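PDB 3D7R: esterase from Staphylococcus aureus subsp. aureus USA300_TCH1516, which is a putative esterase of the alpha/beta hydrolase fold that probably hydrolyses ester bonds, its natural substrate not being established. Local coordinates for residues I41-F53 with D220-K234. Numbering follows the deposited sequence.
Sequences IMFKNDQDVERFF and DAVLSQFGVNEIMKK
Ile231 CD1 is met by three side chains of 41-53: it lies 3.5 Å from Ile41 CG2, meets Phe43 at the ring edge, and packs 3.6 Å from Phe52 CE2. Ile41 also turns its other branch to helix 225-234, where CD1 packs on Val228 CG2; chi1 of 58° sets CG1 between the backbone N and carbonyl carbon and aims it that way. Gly227 CA makes a CA-H...O contact of 3.5 Å with Ile41 O. The bent chain of Met42, a selenomethionine, sets SE 3.6 Å from Ser224 CB and brings CE to the Ala221-Val222 backbone. Phe226, its ring swung anti to its backbone N (chi1 -177°), brings its edge to the start of helix 46-53. Asn45 O and Asp46 OD1 lie at that edge, near the ring plane, while Val49 CG2 packs 3.7 Å from Phe226 CE2. Lys234 lays its aliphatic chain over one face of Phe53, a CH-pi contact with CG 4.2 Å from the ring centroid.

Two waters join the loops. One accepts from Ile41 N and donates to Val222 O at 2.6 Å; the other bridges Phe43 O and Ser224 OG. That OG N-caps helix 225-234 by accepting from Gly227 N, as Asn45 OD1 caps helix 46-53 at Asp48 N.

The axes of 46-53 and 225-234 cross at -49°, with a closest approach of 11.1 Å. Helix 46-61, near the N-terminus, thus docks on helix 225-236 of the excursion between strands 195-199 and 259-264 of the alpha/beta hydrolase sheet, consistent with the cap of hormone-sensitive-lipase-like esterases. Val31 of helix 30-33 touches Ala221 and Val222.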
# COMPACT_ATOMS: atom_id res chain seq x y z
N ILE A 41 -11.81 -9.87 5.17
CA ILE A 41 -12.31 -8.92 6.16
C ILE A 41 -13.83 -8.78 6.01
O ILE A 41 -14.43 -7.78 6.45
CB ILE A 41 -11.62 -7.54 6.05
CG1 ILE A 41 -11.81 -6.94 4.65
CG2 ILE A 41 -10.15 -7.65 6.42
CD1 ILE A 41 -11.71 -5.46 4.63
N MSE A 42 -14.46 -9.80 5.42
CA MSE A 42 -15.91 -9.79 5.22
C MSE A 42 -16.60 -10.21 6.51
O MSE A 42 -17.29 -11.23 6.54
CB MSE A 42 -16.30 -10.74 4.07
CG MSE A 42 -15.75 -10.35 2.71
SE MSE A 42 -16.04 -8.46 2.29
CE MSE A 42 -16.05 -8.62 0.37
N PHE A 43 -16.43 -9.42 7.58
CA PHE A 43 -16.94 -9.82 8.91
C PHE A 43 -18.45 -9.70 8.98
O PHE A 43 -19.01 -8.73 8.46
CB PHE A 43 -16.33 -8.98 10.03
CG PHE A 43 -14.83 -8.90 9.99
CD1 PHE A 43 -14.07 -10.05 10.00
CD2 PHE A 43 -14.20 -7.66 9.93
CE1 PHE A 43 -12.68 -9.98 9.98
CE2 PHE A 43 -12.80 -7.57 9.90
CZ PHE A 43 -12.04 -8.73 9.91
N LYS A 44 -19.10 -10.66 9.63
CA LYS A 44 -20.58 -10.66 9.74
C LYS A 44 -21.06 -9.73 10.84
O LYS A 44 -22.13 -9.12 10.75
CB LYS A 44 -21.10 -12.06 10.01
CG LYS A 44 -20.98 -13.03 8.85
CD LYS A 44 -21.70 -14.35 9.11
CE LYS A 44 -21.03 -15.18 10.18
NZ LYS A 44 -19.56 -15.33 9.93
N ASN A 45 -20.25 -9.62 11.90
CA ASN A 45 -20.67 -9.04 13.16
C ASN A 45 -19.48 -8.77 14.10
O ASN A 45 -18.33 -9.00 13.72
CB ASN A 45 -21.69 -9.97 13.84
CG ASN A 45 -21.17 -11.41 13.98
OD1 ASN A 45 -19.99 -11.64 14.22
ND2 ASN A 45 -22.07 -12.38 13.82
N ASP A 46 -19.77 -8.29 15.30
CA ASP A 46 -18.72 -7.95 16.25
C ASP A 46 -17.91 -9.17 16.64
O ASP A 46 -16.69 -9.10 16.82
CB ASP A 46 -19.30 -7.24 17.48
CG ASP A 46 -19.60 -5.76 17.21
OD1 ASP A 46 -19.27 -5.25 16.11
OD2 ASP A 46 -20.18 -5.09 18.10
N GLN A 47 -18.58 -10.31 16.71
CA GLN A 47 -17.98 -11.56 17.13
C GLN A 47 -16.87 -11.99 16.14
O GLN A 47 -15.78 -12.40 16.56
CB GLN A 47 -19.07 -12.63 17.27
CG GLN A 47 -20.09 -12.43 18.43
CD GLN A 47 -20.91 -11.11 18.42
OE1 GLN A 47 -21.51 -10.71 17.40
NE2 GLN A 47 -20.93 -10.43 19.58
N ASP A 48 -17.13 -11.87 14.83
CA ASP A 48 -16.13 -12.11 13.78
C ASP A 48 -14.95 -11.15 13.90
O ASP A 48 -13.80 -11.54 13.68
CB ASP A 48 -16.72 -11.95 12.38
CG ASP A 48 -17.52 -13.16 11.91
OD1 ASP A 48 -17.53 -14.19 12.61
OD2 ASP A 48 -18.15 -13.07 10.83
N VAL A 49 -15.24 -9.90 14.25
CA VAL A 49 -14.20 -8.86 14.43
C VAL A 49 -13.28 -9.23 15.60
O VAL A 49 -12.04 -9.20 15.45
CB VAL A 49 -14.83 -7.43 14.59
CG1 VAL A 49 -13.78 -6.38 14.91
CG2 VAL A 49 -15.56 -7.04 13.31
N GLU A 50 -13.87 -9.60 16.73
CA GLU A 50 -13.11 -10.02 17.91
C GLU A 50 -12.21 -11.22 17.60
O GLU A 50 -11.02 -11.20 17.92
CB GLU A 50 -14.02 -10.37 19.10
CG GLU A 50 -14.86 -9.21 19.66
CD GLU A 50 -15.84 -9.67 20.76
OE1 GLU A 50 -15.48 -10.57 21.56
OE2 GLU A 50 -16.97 -9.13 20.83
N ARG A 51 -12.77 -12.24 16.95
CA ARG A 51 -12.02 -13.45 16.55
C ARG A 51 -10.84 -13.13 15.63
O ARG A 51 -9.76 -13.71 15.77
CB ARG A 51 -12.95 -14.48 15.90
CG ARG A 51 -13.97 -15.09 16.89
CD ARG A 51 -14.63 -16.35 16.33
NE ARG A 51 -15.70 -16.01 15.40
CZ ARG A 51 -17.00 -16.08 15.70
NH1 ARG A 51 -17.40 -16.48 16.90
NH2 ARG A 51 -17.90 -15.75 14.78
N PHE A 52 -11.07 -12.22 14.69
CA PHE A 52 -10.02 -11.71 13.82
C PHE A 52 -8.90 -11.04 14.61
O PHE A 52 -7.74 -11.38 14.42
CB PHE A 52 -10.61 -10.71 12.82
CG PHE A 52 -9.62 -10.15 11.83
CD1 PHE A 52 -9.23 -10.90 10.72
CD2 PHE A 52 -9.11 -8.87 11.99
CE1 PHE A 52 -8.33 -10.38 9.77
CE2 PHE A 52 -8.20 -8.32 11.04
CZ PHE A 52 -7.82 -9.10 9.92
N PHE A 53 -9.25 -10.09 15.49
CA PHE A 53 -8.24 -9.42 16.33
C PHE A 53 -7.46 -10.40 17.19
O PHE A 53 -6.25 -10.29 17.32
CB PHE A 53 -8.84 -8.31 17.21
CG PHE A 53 -9.31 -7.09 16.44
CD1 PHE A 53 -8.69 -6.71 15.25
CD2 PHE A 53 -10.38 -6.33 16.91
CE1 PHE A 53 -9.11 -5.59 14.54
CE2 PHE A 53 -10.82 -5.18 16.20
CZ PHE A 53 -10.19 -4.83 15.02
N ASP A 220 -17.72 -5.44 -5.53
CA ASP A 220 -16.48 -5.54 -4.75
C ASP A 220 -16.53 -6.72 -3.78
O ASP A 220 -17.14 -6.63 -2.73
CB ASP A 220 -16.22 -4.25 -3.95
CG ASP A 220 -14.82 -4.19 -3.37
OD1 ASP A 220 -14.16 -5.23 -3.19
OD2 ASP A 220 -14.33 -3.07 -3.10
N ALA A 221 -15.84 -7.80 -4.14
CA ALA A 221 -15.83 -9.03 -3.35
C ALA A 221 -14.65 -9.06 -2.38
O ALA A 221 -14.38 -10.08 -1.77
CB ALA A 221 -15.77 -10.24 -4.29
N VAL A 222 -13.95 -7.93 -2.22
CA VAL A 222 -12.78 -7.86 -1.35
C VAL A 222 -12.97 -6.90 -0.19
O VAL A 222 -12.73 -7.26 0.97
CB VAL A 222 -11.52 -7.43 -2.14
CG1 VAL A 222 -10.26 -7.41 -1.21
CG2 VAL A 222 -11.29 -8.35 -3.33
N LEU A 223 -13.38 -5.67 -0.48
CA LEU A 223 -13.53 -4.68 0.59
C LEU A 223 -14.88 -4.79 1.28
O LEU A 223 -15.86 -5.18 0.65
CB LEU A 223 -13.34 -3.26 0.05
CG LEU A 223 -11.91 -3.01 -0.45
CD1 LEU A 223 -11.82 -1.60 -1.03
CD2 LEU A 223 -10.89 -3.20 0.67
N SER A 224 -14.90 -4.41 2.56
CA SER A 224 -16.08 -4.34 3.39
C SER A 224 -16.01 -3.04 4.18
O SER A 224 -15.01 -2.80 4.87
CB SER A 224 -16.04 -5.51 4.36
OG SER A 224 -16.99 -5.33 5.39
N GLN A 225 -17.04 -2.19 4.08
CA GLN A 225 -17.07 -0.96 4.89
C GLN A 225 -16.96 -1.34 6.36
O GLN A 225 -16.13 -0.80 7.07
CB GLN A 225 -18.34 -0.11 4.68
CG GLN A 225 -18.17 1.30 5.31
CD GLN A 225 -19.44 2.13 5.40
OE1 GLN A 225 -20.55 1.62 5.28
NE2 GLN A 225 -19.27 3.43 5.63
N PHE A 226 -17.80 -2.27 6.82
CA PHE A 226 -17.72 -2.77 8.21
C PHE A 226 -16.31 -3.22 8.59
O PHE A 226 -15.79 -2.80 9.63
CB PHE A 226 -18.73 -3.91 8.44
CG PHE A 226 -18.77 -4.42 9.86
CD1 PHE A 226 -19.09 -3.57 10.93
CD2 PHE A 226 -18.56 -5.78 10.12
CE1 PHE A 226 -19.17 -4.07 12.23
CE2 PHE A 226 -18.62 -6.28 11.42
CZ PHE A 226 -18.92 -5.41 12.48
N GLY A 227 -15.71 -4.09 7.79
CA GLY A 227 -14.35 -4.62 8.06
C GLY A 227 -13.28 -3.54 8.12
O GLY A 227 -12.48 -3.50 9.06
N VAL A 228 -13.26 -2.65 7.13
CA VAL A 228 -12.28 -1.56 7.09
C VAL A 228 -12.50 -0.59 8.27
O VAL A 228 -11.54 -0.27 9.00
CB VAL A 228 -12.31 -0.84 5.69
CG1 VAL A 228 -11.51 0.45 5.67
CG2 VAL A 228 -11.81 -1.80 4.59
N ASN A 229 -13.75 -0.17 8.49
CA ASN A 229 -14.07 0.69 9.65
C ASN A 229 -13.53 0.09 10.96
O ASN A 229 -12.78 0.74 11.71
CB ASN A 229 -15.59 0.90 9.80
CG ASN A 229 -16.19 1.80 8.70
OD1 ASN A 229 -17.42 1.92 8.60
ND2 ASN A 229 -15.35 2.41 7.88
N GLU A 230 -13.90 -1.16 11.24
CA GLU A 230 -13.57 -1.79 12.52
C GLU A 230 -12.06 -1.98 12.68
O GLU A 230 -11.49 -1.70 13.74
CB GLU A 230 -14.31 -3.12 12.66
CG GLU A 230 -15.82 -2.98 12.83
CD GLU A 230 -16.21 -2.25 14.12
OE1 GLU A 230 -15.74 -2.61 15.22
OE2 GLU A 230 -16.97 -1.28 14.02
N ILE A 231 -11.40 -2.45 11.63
CA ILE A 231 -9.95 -2.64 11.73
C ILE A 231 -9.24 -1.29 11.92
O ILE A 231 -8.39 -1.15 12.80
CB ILE A 231 -9.39 -3.39 10.52
CG1 ILE A 231 -9.95 -4.81 10.48
CG2 ILE A 231 -7.83 -3.42 10.58
CD1 ILE A 231 -9.55 -5.55 9.19
N MSE A 232 -9.62 -0.30 11.13
CA MSE A 232 -8.98 1.02 11.19
C MSE A 232 -9.26 1.76 12.50
O MSE A 232 -8.38 2.48 13.00
CB MSE A 232 -9.36 1.89 9.97
CG MSE A 232 -8.94 1.27 8.65
SE MSE A 232 -7.00 1.18 8.50
CE MSE A 232 -6.61 3.07 8.28
N LYS A 233 -10.45 1.58 13.06
CA LYS A 233 -10.77 2.13 14.35
C LYS A 233 -9.82 1.59 15.42
O LYS A 233 -9.32 2.34 16.26
CB LYS A 233 -12.24 1.85 14.73
CG LYS A 233 -13.24 2.90 14.19
CD LYS A 233 -14.70 2.42 14.35
CE LYS A 233 -15.68 3.27 13.49
NZ LYS A 233 -17.05 2.64 13.36
N LYS A 234 -9.55 0.28 15.37
CA LYS A 234 -8.62 -0.34 16.33
C LYS A 234 -7.20 0.27 16.20
O LYS A 234 -6.58 0.66 17.20
CB LYS A 234 -8.58 -1.85 16.12
CG LYS A 234 -7.67 -2.61 17.09
CD LYS A 234 -8.23 -2.55 18.51
CE LYS A 234 -8.08 -3.85 19.22
NZ LYS A 234 -8.74 -3.75 20.55
O HOH W 1 -11.84 -9.41 2.10
O HOH W 2 -18.47 -7.60 5.77